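Local coordinates for protein DyP-type peroxidase (Thermobifida cellulosilytica, PDB 4GS1) that probably catalyses the peroxide-driven oxidation of dyes and related substrates, using a bound iron protoporphyrin as a DyP-type peroxidase, at residues I109-G112 with G113-E117; R124-D127 with A128-D131; V297-E300 with D301-V304; V352-Q355 with R356-E360. All blocks are in the same frame, centred on the assembly; numbering follows the deposited sequence.

Interaction 1 of 4, residues I109-G112 with G113-E117; sequences IGIG and GSLLE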
loop_
_atom_site.group_PDB
_atom_site.type_symbol
_atom_site.label_atom_id
_atom_site.label_comp_id
_atom_site.label_asym_id
_atom_site.label_seq_id
_atom_site.Cartn_x
_atom_site.Cartn_y
_atom_site.Cartn_z
ATOM N N ILE B 109 -20.627 -4.892 -0.701
ATOM C CA ILE B 109 -21.205 -4.280 -1.895
ATOM C C ILE B 109 -22.168 -3.146 -1.524
ATOM O O ILE B 109 -23.094 -3.339 -0.734
ATOM C CB ILE B 109 -21.964 -5.334 -2.757
ATOM C CG1 ILE B 109 -21.031 -6.481 -3.173
ATOM C CG2 ILE B 109 -22.570 -4.685 -3.975
ATOM C CD1 ILE B 109 -21.782 -7.675 -3.811
ATOM N N GLY B 110 -21.956 -1.961 -2.090
ATOM C CA GLY B 110 -22.792 -0.820 -1.741
ATOM C C GLY B 110 -23.344 -0.056 -2.926
ATOM O O GLY B 110 -22.871 -0.210 -4.063
ATOM N N ILE B 111 -24.324 0.802 -2.643
ATOM C CA ILE B 111 -25.110 1.482 -3.668
ATOM C C ILE B 111 -25.217 2.969 -3.342
ATOM O O ILE B 111 -25.528 3.343 -2.209
ATOM C CB ILE B 111 -26.526 0.867 -3.713
ATOM C CG1 ILE B 111 -26.466 -0.547 -4.299
ATOM C CG2 ILE B 111 -27.496 1.745 -4.515
ATOM C CD1 ILE B 111 -27.722 -1.373 -4.034
ATOM N N GLY B 112 -24.953 3.821 -4.331
ATOM C CA GLY B 112 -25.018 5.258 -4.120
ATOM C C GLY B 112 -26.366 5.848 -4.482
ATOM O O GLY B 112 -27.092 5.289 -5.302
ATOM N N GLY B 113 -26.704 6.988 -3.885
ATOM C CA GLY B 113 -27.947 7.663 -4.226
ATOM C C GLY B 113 -28.070 7.969 -5.711
ATOM O O GLY B 113 -29.160 7.908 -6.276
ATOM N N SER B 114 -26.951 8.295 -6.351
ATOM C CA SER B 114 -26.965 8.628 -7.780
ATOM C C SER B 114 -27.379 7.453 -8.673
ATOM O O SER B 114 -27.831 7.660 -9.802
ATOM C CB SER B 114 -25.604 9.172 -8.214
ATOM O OG SER B 114 -24.574 8.237 -7.924
ATOM N N LEU B 115 -27.221 6.227 -8.179
ATOM C CA LEU B 115 -27.701 5.058 -8.916
ATOM C C LEU B 115 -29.216 5.110 -9.013
ATOM O O LEU B 115 -29.796 4.851 -10.073
ATOM C CB LEU B 115 -27.274 3.750 -8.234
ATOM C CG LEU B 115 -27.664 2.492 -9.024
ATOM C CD1 LEU B 115 -26.719 2.274 -10.201
ATOM C CD2 LEU B 115 -27.704 1.257 -8.149
ATOM N N LEU B 116 -29.862 5.438 -7.899
ATOM C CA LEU B 116 -31.320 5.496 -7.877
ATOM C C LEU B 116 -31.813 6.617 -8.780
ATOM O O LEU B 116 -32.834 6.473 -9.461
ATOM C CB LEU B 116 -31.847 5.647 -6.442
ATOM C CG LEU B 116 -31.881 4.358 -5.610
ATOM C CD1 LEU B 116 -30.482 3.913 -5.143
ATOM C CD2 LEU B 116 -32.797 4.528 -4.417
ATOM N N GLU B 117 -31.078 7.725 -8.818
ATOM C CA GLU B 117 -31.433 8.817 -9.728
ATOM C C GLU B 117 -31.344 8.374 -11.194
ATOM O O GLU B 117 -32.246 8.645 -11.988
ATOM C CB GLU B 117 -30.571 10.064 -9.474
ATOM C CG GLU B 117 -30.758 10.680 -8.083
ATOM C CD GLU B 117 -32.226 10.921 -7.719
ATOM O OE1 GLU B 117 -33.013 11.314 -8.611
ATOM O OE2 GLU B 117 -32.597 10.713 -6.538
#
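Ile111 touches two leucines of the following helix with its CG2 methyl, which lies 3.7 Å from Leu115 CD2 and 3.7 Å from Leu116 CD1. This is the junction where the outermost strand of the N-terminal four-stranded ferredoxin-like sheet, 106-111, gives way to helix 113-118, and a beta-branched residue suits the end of the strand because one of its branches can face the first helical turn. With CG2 anti to the backbone N, that branch reaches the leucines; the Ile111 side chain crosses that of Leu116 at about a right angle.

The chain bends through Gly112 and Gly113 from the strand into the helix, whose short axes run 56° apart; both glycines are buried and have no side chains to house. A CB at Gly112 would crowd Gly113 N. Nearby, Ser114 OG is hydrogen-bonded to Asp148. The Gly112 carbonyl takes one bond across the junction, from Leu115 N at 3.0 Å; the N-H is bent to 142° and comes from above the carbonyl plane. Leu115 turns its CG anti to the backbone N (chi1 -176°), carrying CD2 to Ile111 while the same side chain packs on Ala73 of helix 66-90. The Ile111 backbone is also hydrogen-bonded to Ala378, on strand 369-379 of the second sheet. Against the Gly112 carbonyl oxygen lies Leu115 CB, at 3.3 Å.

Interaction 2 of 4, residues R124-D127 with A128-D131; sequences RRPD and ALAD
Arg125 reaches past Leu129 and brings its guanidinium to the backbone oxygen of Leu129 and the carboxylate of Asp131. The turn beside it is a short 3-10 type: Leu129 N bonds to Pro126 O at 2.9 Å and Ala130 N to Asp127 O at 3.0 Å, two overlapping i to i+3 bonds in the loop that leads from helix 113-118 to strand 149-155. Proline suits the first of these places, since its nitrogen has no hydrogen to offer and its carbonyl still accepts. Asp127 accepts the second through its backbone O, and as a polar residue it suits its exposed place at the surface.

The arginine chain is extended from CG to NE, with CG anti to the backbone N (chi1 -170°), which carries the charged group past Leu129. NH2 donates to Leu129 O at 3.1 Å with the oxygen close to the guanidinium plane, and NE adds a weak bond to that oxygen. Arg125 NH2 also forms a salt bridge to Asp131 OD2 at 2.9 Å, although the hydrogen bond within it is weak, the N-H being bent to 128°; the carboxylate plane is turned 56° from the guanidinium. NH1 serves Glu117 on the preceding helix, so a single cation probably balances two acids. Replacing Arg125 by a leucine would probably leave the carboxylates of Glu117 and Asp131 without their shared cation and Leu129 O without its side-chain donors. Leu129 itself is buried, packing on Tyr241, and its CB lies 4.1 Å from Arg125 CG.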
loop_
_atom_site.group_PDB
_atom_site.type_symbol
_atom_site.label_atom_id
_atom_site.label_comp_id
_atom_site.label_asym_id
_atom_site.label_seq_id
_atom_site.Cartn_x
_atom_site.Cartn_y
_atom_site.Cartn_z
ATOM N N ARG B 124 -37.705 5.205 -4.392
ATOM C CA ARG B 124 -37.122 4.096 -3.639
ATOM C C ARG B 124 -36.021 4.580 -2.697
ATOM O O ARG B 124 -35.412 3.786 -1.988
ATOM C CB ARG B 124 -36.540 3.040 -4.584
ATOM C CG ARG B 124 -37.484 2.551 -5.674
ATOM C CD ARG B 124 -38.688 1.815 -5.097
ATOM N NE ARG B 124 -38.308 0.719 -4.206
ATOM C CZ ARG B 124 -37.865 -0.469 -4.615
ATOM N NH1 ARG B 124 -37.722 -0.726 -5.909
ATOM N NH2 ARG B 124 -37.554 -1.400 -3.721
ATOM N N ARG B 125 -35.777 5.885 -2.685
ATOM C CA ARG B 125 -34.636 6.441 -1.956
ATOM C C ARG B 125 -34.988 6.814 -0.519
ATOM O O ARG B 125 -35.755 7.752 -0.299
ATOM C CB ARG B 125 -34.126 7.673 -2.703
ATOM C CG ARG B 125 -32.819 8.208 -2.209
ATOM C CD ARG B 125 -32.226 9.189 -3.206
ATOM N NE ARG B 125 -31.030 9.814 -2.654
ATOM C CZ ARG B 125 -30.196 10.582 -3.341
ATOM N NH1 ARG B 125 -30.420 10.832 -4.622
ATOM N NH2 ARG B 125 -29.136 11.097 -2.740
ATOM N N PRO B 126 -34.427 6.084 0.468
ATOM C CA PRO B 126 -34.717 6.399 1.871
ATOM C C PRO B 126 -34.150 7.759 2.256
ATOM O O PRO B 126 -33.158 8.188 1.659
ATOM C CB PRO B 126 -33.984 5.296 2.646
ATOM C CG PRO B 126 -33.757 4.185 1.639
ATOM C CD PRO B 126 -33.557 4.900 0.335
ATOM N N ASP B 127 -34.770 8.434 3.222
ATOM C CA ASP B 127 -34.240 9.707 3.708
ATOM C C ASP B 127 -32.779 9.578 4.155
ATOM O O ASP B 127 -31.996 10.519 4.022
ATOM C CB ASP B 127 -35.079 10.236 4.878
ATOM C CG ASP B 127 -36.433 10.754 4.445
ATOM O OD1 ASP B 127 -36.667 10.915 3.229
ATOM O OD2 ASP B 127 -37.267 11.013 5.337
ATOM N N ALA B 128 -32.417 8.413 4.685
ATOM C CA ALA B 128 -31.056 8.184 5.173
ATOM C C ALA B 128 -30.019 8.201 4.052
ATOM O O ALA B 128 -28.820 8.334 4.315
ATOM C CB ALA B 128 -30.980 6.871 5.952
ATOM N N LEU B 129 -30.478 8.047 2.812
ATOM C CA LEU B 129 -29.583 8.105 1.649
ATOM C C LEU B 129 -29.496 9.520 1.056
ATOM O O LEU B 129 -28.945 9.712 -0.024
ATOM C CB LEU B 129 -30.011 7.076 0.587
ATOM C CG LEU B 129 -29.070 6.722 -0.573
ATOM C CD1 LEU B 129 -27.650 6.474 -0.079
ATOM C CD2 LEU B 129 -29.583 5.504 -1.331
ATOM N N ALA B 130 -30.012 10.522 1.763
ATOM C CA ALA B 130 -29.885 11.905 1.280
ATOM C C ALA B 130 -28.414 12.294 1.196
ATOM O O ALA B 130 -27.607 11.838 2.005
ATOM C CB ALA B 130 -30.627 12.868 2.196
ATOM N N ASP B 131 -28.061 13.126 0.221
ATOM C CA ASP B 131 -26.677 13.583 0.101
ATOM C C ASP B 131 -26.177 14.215 1.399
ATOM O O ASP B 131 -26.936 14.866 2.129
ATOM C CB ASP B 131 -26.529 14.590 -1.048
ATOM C CG ASP B 131 -26.786 13.977 -2.415
ATOM O OD1 ASP B 131 -26.992 14.754 -3.375
ATOM O OD2 ASP B 131 -26.788 12.733 -2.543
#

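Interaction 3 of 4, residues V297-E300 with D301-V304; sequences VIPE and DAHV. With HEM (protoporphyrin IX containing Fe), chain F.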
loop_
_atom_site.group_PDB
_atom_site.type_symbol
_atom_site.label_atom_id
_atom_site.label_comp_id
_atom_site.label_asym_id
_atom_site.label_seq_id
_atom_site.Cartn_x
_atom_site.Cartn_y
_atom_site.Cartn_z
ATOM N N VAL B 297 -9.835 19.895 32.233
ATOM C CA VAL B 297 -8.720 18.985 31.961
ATOM C C VAL B 297 -8.651 18.619 30.475
ATOM O O VAL B 297 -7.572 18.610 29.868
ATOM C CB VAL B 297 -8.817 17.717 32.844
ATOM C CG1 VAL B 297 -7.805 16.659 32.410
ATOM C CG2 VAL B 297 -8.611 18.089 34.319
ATOM N N ILE B 298 -9.805 18.314 29.897
ATOM C CA ILE B 298 -9.902 18.093 28.451
ATOM C C ILE B 298 -10.393 19.410 27.847
ATOM O O ILE B 298 -11.457 19.895 28.207
ATOM C CB ILE B 298 -10.876 16.931 28.154
ATOM C CG1 ILE B 298 -10.266 15.617 28.650
ATOM C CG2 ILE B 298 -11.187 16.842 26.665
ATOM C CD1 ILE B 298 -11.223 14.441 28.630
ATOM N N PRO B 299 -9.600 20.020 26.951
ATOM C CA PRO B 299 -9.921 21.367 26.452
ATOM C C PRO B 299 -11.287 21.488 25.783
ATOM O O PRO B 299 -11.843 20.487 25.313
ATOM C CB PRO B 299 -8.825 21.613 25.410
ATOM C CG PRO B 299 -7.656 20.830 25.929
ATOM C CD PRO B 299 -8.269 19.569 26.501
ATOM N N GLU B 300 -11.802 22.715 25.719
ATOM C CA GLU B 300 -13.109 22.990 25.128
ATOM C C GLU B 300 -13.174 22.616 23.647
ATOM O O GLU B 300 -14.269 22.357 23.107
ATOM C CB GLU B 300 -13.458 24.472 25.311
ATOM C CG GLU B 300 -14.949 24.751 25.404
ATOM C CD GLU B 300 -15.549 24.450 26.777
ATOM O OE1 GLU B 300 -15.413 25.299 27.691
ATOM O OE2 GLU B 300 -16.174 23.375 26.938
ATOM N N ASP B 301 -12.015 22.586 22.990
ATOM C CA ASP B 301 -11.958 22.276 21.569
ATOM C C ASP B 301 -11.327 20.912 21.283
ATOM O O ASP B 301 -10.944 20.632 20.150
ATOM C CB ASP B 301 -11.223 23.383 20.786
ATOM C CG ASP B 301 -9.781 23.560 21.228
ATOM O OD1 ASP B 301 -9.381 22.947 22.242
ATOM O OD2 ASP B 301 -9.030 24.305 20.552
ATOM N N ALA B 302 -11.231 20.055 22.298
ATOM C CA ALA B 302 -10.663 18.719 22.075
ATOM C C ALA B 302 -11.584 17.860 21.229
ATOM O O ALA B 302 -12.801 17.881 21.402
ATOM C CB ALA B 302 -10.400 18.028 23.402
ATOM N N HIS B 303 -10.985 17.092 20.319
ATOM C CA HIS B 303 -11.727 16.213 19.420
ATOM C C HIS B 303 -12.736 15.318 20.143
ATOM O O HIS B 303 -13.911 15.272 19.758
ATOM C CB HIS B 303 -10.748 15.369 18.597
ATOM C CG HIS B 303 -11.403 14.523 17.553
ATOM N ND1 HIS B 303 -11.969 15.054 16.413
ATOM C CD2 HIS B 303 -11.558 13.181 17.469
ATOM C CE1 HIS B 303 -12.449 14.071 15.668
ATOM N NE2 HIS B 303 -12.215 12.932 16.286
ATOM N N VAL B 304 -12.308 14.605 21.186
ATOM C CA VAL B 304 -13.239 13.672 21.825
ATOM C C VAL B 304 -14.331 14.374 22.617
ATOM O O VAL B 304 -15.385 13.784 22.843
ATOM C CB VAL B 304 -12.559 12.581 22.691
ATOM C CG1 VAL B 304 -11.477 11.856 21.880
ATOM C CG2 VAL B 304 -11.978 13.177 23.978
HETATM C CHA HEM F . -12.580 9.584 18.642
HETATM C CHB HEM F . -8.865 10.500 15.674
HETATM C CHC HEM F . -11.916 12.197 12.296
HETATM C CHD HEM F . -15.681 10.898 15.081
HETATM C C1A HEM F . -11.319 9.713 18.130
HETATM C C2A HEM F . -10.108 9.388 18.843
HETATM C C3A HEM F . -9.083 9.645 18.019
HETATM C C4A HEM F . -9.615 10.127 16.769
HETATM C CMA HEM F . -7.576 9.456 18.321
HETATM C CAA HEM F . -10.056 8.848 20.298
HETATM C CBA HEM F . -10.020 7.310 20.346
HETATM C CGA HEM F . -11.327 6.687 19.939
HETATM O O1A HEM F . -12.291 6.701 20.764
HETATM O O2A HEM F . -11.409 6.155 18.803
HETATM C C1B HEM F . -9.365 11.054 14.518
HETATM C C2B HEM F . -8.565 11.550 13.420
HETATM C C3B HEM F . -9.399 12.034 12.485
HETATM C C4B HEM F . -10.758 11.844 12.957
HETATM C CMB HEM F . -7.017 11.525 13.427
HETATM C CAB HEM F . -9.068 12.664 11.107
HETATM C CBB HEM F . -7.918 12.419 10.447
HETATM C C1C HEM F . -13.203 11.994 12.761
HETATM C C2C HEM F . -14.437 12.355 12.075
HETATM C C3C HEM F . -15.479 11.977 12.844
HETATM C C4C HEM F . -14.927 11.397 14.046
HETATM C CMC HEM F . -14.486 13.007 10.676
HETATM C CAC HEM F . -17.011 12.111 12.625
HETATM C CBC HEM F . -17.594 12.986 11.801
HETATM C C1D HEM F . -15.187 10.415 16.265
HETATM C C2D HEM F . -16.005 9.877 17.325
HETATM C C3D HEM F . -15.046 9.485 18.431
HETATM C C4D HEM F . -13.730 9.798 17.932
HETATM C CMD HEM F . -17.546 9.738 17.362
HETATM C CAD HEM F . -15.422 8.863 19.785
HETATM C CBD HEM F . -15.881 9.959 20.748
HETATM C CGD HEM F . -16.281 9.298 22.050
HETATM O O1D HEM F . -15.427 9.222 22.976
HETATM O O2D HEM F . -17.441 8.817 22.156
HETATM N NA HEM F . -11.002 10.163 16.859
HETATM N NB HEM F . -10.702 11.251 14.208
HETATM N NC HEM F . -13.538 11.422 13.980
HETATM N ND HEM F . -13.846 10.348 16.653
HETATM FE FE HEM F . -12.282 10.889 15.475
#
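Asp301 begins the second half of a type I beta turn, its OD1 resting 3.5 Å from Pro299 CB. Its first torsion, chi1 61°, brings OD1 back beside that carbon, while its backbone bonds to Ala364. Ala302 closes the turn: its N-H points to Pro299 O at 3.1 Å and is nearly straight at 165°, although it comes from above the carbonyl plane. That oxygen also receives Arg305 NE, so two donors grip it. The methyl of Ala302 faces back to the loop and touches Ile298 CG2 at 3.6 Å, and Pro299 CD lies 4.1 Å from Ala302 CB. A small residue fits here, its CB already in contact with both Pro299 O and Ile298 CG2. Ala302 is also the N-cap of helix 303-307, so the turn leads straight into the helix that carries the haem ligand.

His303, first in that helix, turns away from the turn with its ring anti to the backbone N. Its NE2 binds the haem iron at 2.2 Å; CD2 lies by haem NA and CE1 by haem NC, so the imidazole plane runs along the NA to NC line. The other ring nitrogen, ND1, is hydrogen-bonded to Asp363 OD2. Val304 follows, placing CG1 3.7 Å from the haem carbon CAA, which starts a propionate arm. As in other haem peroxidases, a carboxylate behind the proximal histidine would be expected to make the imidazole a stronger electron donor and so to stabilise higher oxidation states of the iron.

Interaction 4 of 4, residues V352-Q355 with R356-E360; sequences VPVQ and RSLVE. With HEM (protoporphyrin IX containing Fe), chain F.
The guanidinium of Arg356 has Val352 CG1 standing obliquely to it, 3.7 Å from NH1, with the two side chains running side by side. At its edge, in plane, lies Glu360 OE2, a long ion pair one helical turn further on. The amide of Gln355 is the second flat group: its OE1 sits 3.6 Å from the haem vinyl carbon CBC and also near the methyl carbon CMC, while its NE2 lies 3.7 Å from Val359 CG2. The third is the haem itself, with Leu358 CD1 over its face at 3.8 Å from C3C, on the side where His303 binds the iron.

Arg356, Gln355 and Leu358 all belong to one alpha helix, 351-360, which flanks the proximal side of the haem in the C-terminal half of the enzyme. Its i to i+4 bonds run regularly; that from Leu358 N to Val354 O, at 2.9 Å, lies in the carbonyl plane. Val354 and Leu358, one turn apart, suit the haem side because both are branched and apolar, and Val354 CG1 comes 3.7 Å from vinyl carbon CAC. Gln355 CB already lies near the same vinyl, and the bend at chi2 (72°) brings OE1 beside it as well. With an alanine here, the vinyl and methyl would probably lose their amide neighbour, and Val359 CG2 would face a gap. Ser357 OG is hydrogen-bonded to Asn312 OD1, with Ser357 CB 3.4 Å from Val354 O.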
loop_
_atom_site.group_PDB
_atom_site.type_symbol
_atom_site.label_atom_id
_atom_site.label_comp_id
_atom_site.label_asym_id
_atom_site.label_seq_id
_atom_site.Cartn_x
_atom_site.Cartn_y
_atom_site.Cartn_z
ATOM N N VAL B 352 -23.309 12.738 10.399
ATOM C CA VAL B 352 -23.660 14.125 10.069
ATOM C C VAL B 352 -23.679 15.085 11.271
ATOM O O VAL B 352 -22.996 16.116 11.238
ATOM C CB VAL B 352 -24.963 14.228 9.231
ATOM C CG1 VAL B 352 -25.329 15.690 9.024
ATOM C CG2 VAL B 352 -24.769 13.534 7.875
ATOM N N PRO B 353 -24.422 14.758 12.345
ATOM C CA PRO B 353 -24.381 15.711 13.463
ATOM C C PRO B 353 -23.012 15.842 14.120
ATOM O O PRO B 353 -22.660 16.934 14.576
ATOM C CB PRO B 353 -25.392 15.137 14.472
ATOM C CG PRO B 353 -25.634 13.722 14.042
ATOM C CD PRO B 353 -25.423 13.695 12.562
ATOM N N VAL B 354 -22.265 14.751 14.199
ATOM C CA VAL B 354 -20.935 14.803 14.793
ATOM C C VAL B 354 -20.009 15.677 13.958
ATOM O O VAL B 354 -19.302 16.531 14.500
ATOM C CB VAL B 354 -20.350 13.390 14.996
ATOM C CG1 VAL B 354 -18.907 13.475 15.497
ATOM C CG2 VAL B 354 -21.224 12.600 15.984
ATOM N N GLN B 355 -20.029 15.490 12.639
ATOM C CA GLN B 355 -19.192 16.314 11.763
ATOM C C GLN B 355 -19.605 17.784 11.870
ATOM O O GLN B 355 -18.751 18.671 11.892
ATOM C CB GLN B 355 -19.257 15.823 10.309
ATOM C CG GLN B 355 -18.525 16.723 9.282
ATOM C CD GLN B 355 -17.004 16.664 9.371
ATOM O OE1 GLN B 355 -16.441 16.012 10.256
ATOM N NE2 GLN B 355 -16.328 17.365 8.456
ATOM N N ARG B 356 -20.910 18.041 11.958
ATOM C CA ARG B 356 -21.387 19.409 12.197
ATOM C C ARG B 356 -20.770 20.011 13.454
ATOM O O ARG B 356 -20.347 21.169 13.449
ATOM C CB ARG B 356 -22.915 19.454 12.304
ATOM C CG ARG B 356 -23.627 19.316 10.979
ATOM C CD ARG B 356 -24.919 20.120 10.976
ATOM N NE ARG B 356 -25.106 20.792 9.695
ATOM C CZ ARG B 356 -25.849 20.314 8.702
ATOM N NH1 ARG B 356 -26.491 19.162 8.849
ATOM N NH2 ARG B 356 -25.956 20.992 7.567
ATOM N N SER B 357 -20.723 19.231 14.533
ATOM C CA SER B 357 -20.104 19.712 15.772
ATOM C C SER B 357 -18.607 19.986 15.601
ATOM O O SER B 357 -18.096 21.002 16.073
ATOM C CB SER B 357 -20.331 18.737 16.933
ATOM O OG SER B 357 -21.708 18.672 17.280
ATOM N N LEU B 358 -17.895 19.088 14.928
ATOM C CA LEU B 358 -16.452 19.280 14.780
ATOM C C LEU B 358 -16.164 20.558 14.004
ATOM O O LEU B 358 -15.253 21.317 14.338
ATOM C CB LEU B 358 -15.801 18.081 14.088
ATOM C CG LEU B 358 -16.006 16.719 14.748
ATOM C CD1 LEU B 358 -15.301 15.631 13.924
ATOM C CD2 LEU B 358 -15.527 16.711 16.203
ATOM N N VAL B 359 -16.962 20.803 12.973
ATOM C CA VAL B 359 -16.771 21.985 12.146
ATOM C C VAL B 359 -17.217 23.250 12.866
ATOM O O VAL B 359 -16.459 24.216 12.968
ATOM C CB VAL B 359 -17.551 21.839 10.805
ATOM C CG1 VAL B 359 -17.463 23.123 9.998
ATOM C CG2 VAL B 359 -17.002 20.674 10.008
ATOM N N GLU B 360 -18.441 23.243 13.385
ATOM C CA GLU B 360 -19.027 24.464 13.944
ATOM C C GLU B 360 -18.517 24.848 15.328
ATOM O O GLU B 360 -18.582 26.017 15.713
ATOM C CB GLU B 360 -20.559 24.366 13.950
ATOM C CG GLU B 360 -21.158 24.229 12.553
ATOM C CD GLU B 360 -22.639 23.885 12.568
ATOM O OE1 GLU B 360 -23.255 23.915 13.658
ATOM O OE2 GLU B 360 -23.183 23.576 11.483
HETATM C CHA HEM F . -12.580 9.584 18.642
HETATM C CHB HEM F . -8.865 10.500 15.674
HETATM C CHC HEM F . -11.916 12.197 12.296
HETATM C CHD HEM F . -15.681 10.898 15.081
HETATM C C1A HEM F . -11.319 9.713 18.130
HETATM C C2A HEM F . -10.108 9.388 18.843
HETATM C C3A HEM F . -9.083 9.645 18.019
HETATM C C4A HEM F . -9.615 10.127 16.769
HETATM C CMA HEM F . -7.576 9.456 18.321
HETATM C CAA HEM F . -10.056 8.848 20.298
HETATM C CBA HEM F . -10.020 7.310 20.346
HETATM C CGA HEM F . -11.327 6.687 19.939
HETATM O O1A HEM F . -12.291 6.701 20.764
HETATM O O2A HEM F . -11.409 6.155 18.803
HETATM C C1B HEM F . -9.365 11.054 14.518
HETATM C C2B HEM F . -8.565 11.550 13.420
HETATM C C3B HEM F . -9.399 12.034 12.485
HETATM C C4B HEM F . -10.758 11.844 12.957
HETATM C CMB HEM F . -7.017 11.525 13.427
HETATM C CAB HEM F . -9.068 12.664 11.107
HETATM C CBB HEM F . -7.918 12.419 10.447
HETATM C C1C HEM F . -13.203 11.994 12.761
HETATM C C2C HEM F . -14.437 12.355 12.075
HETATM C C3C HEM F . -15.479 11.977 12.844
HETATM C C4C HEM F . -14.927 11.397 14.046
HETATM C CMC HEM F . -14.486 13.007 10.676
HETATM C CAC HEM F . -17.011 12.111 12.625
HETATM C CBC HEM F . -17.594 12.986 11.801
HETATM C C1D HEM F . -15.187 10.415 16.265
HETATM C C2D HEM F . -16.005 9.877 17.325
HETATM C C3D HEM F . -15.046 9.485 18.431
HETATM C C4D HEM F . -13.730 9.798 17.932
HETATM C CMD HEM F . -17.546 9.738 17.362
HETATM C CAD HEM F . -15.422 8.863 19.785
HETATM C CBD HEM F . -15.881 9.959 20.748
HETATM C CGD HEM F . -16.281 9.298 22.050
HETATM O O1D HEM F . -15.427 9.222 22.976
HETATM O O2D HEM F . -17.441 8.817 22.156
HETATM N NA HEM F . -11.002 10.163 16.859
HETATM N NB HEM F . -10.702 11.251 14.208
HETATM N NC HEM F . -13.538 11.422 13.980
HETATM N ND HEM F . -13.846 10.348 16.653
HETATM FE FE HEM F . -12.282 10.889 15.475
#

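Overall arrangement
The four contacts fall into two pairs. Interactions 1 and 2, centres about 10 Å apart in the N-terminal half of the enzyme, are joined by the salt bridge from Glu117 OE2 to Arg125 NH1 at 2.9 Å and by Leu116 packing on the arginine's backbone. Interactions 3 and 4, centres about 15 Å apart in the C-terminal half, share the haem; the iron-binding His303 and Leu358 touch through CE1 and CD1 at 3.7 Å. Between the pairs nothing touches: interactions 2 and 4 come closest, with nearest atoms about 6 Å apart, whereas the centres of 1 and 3 lie about 37 Å apart, on opposite sides of the chain's centre.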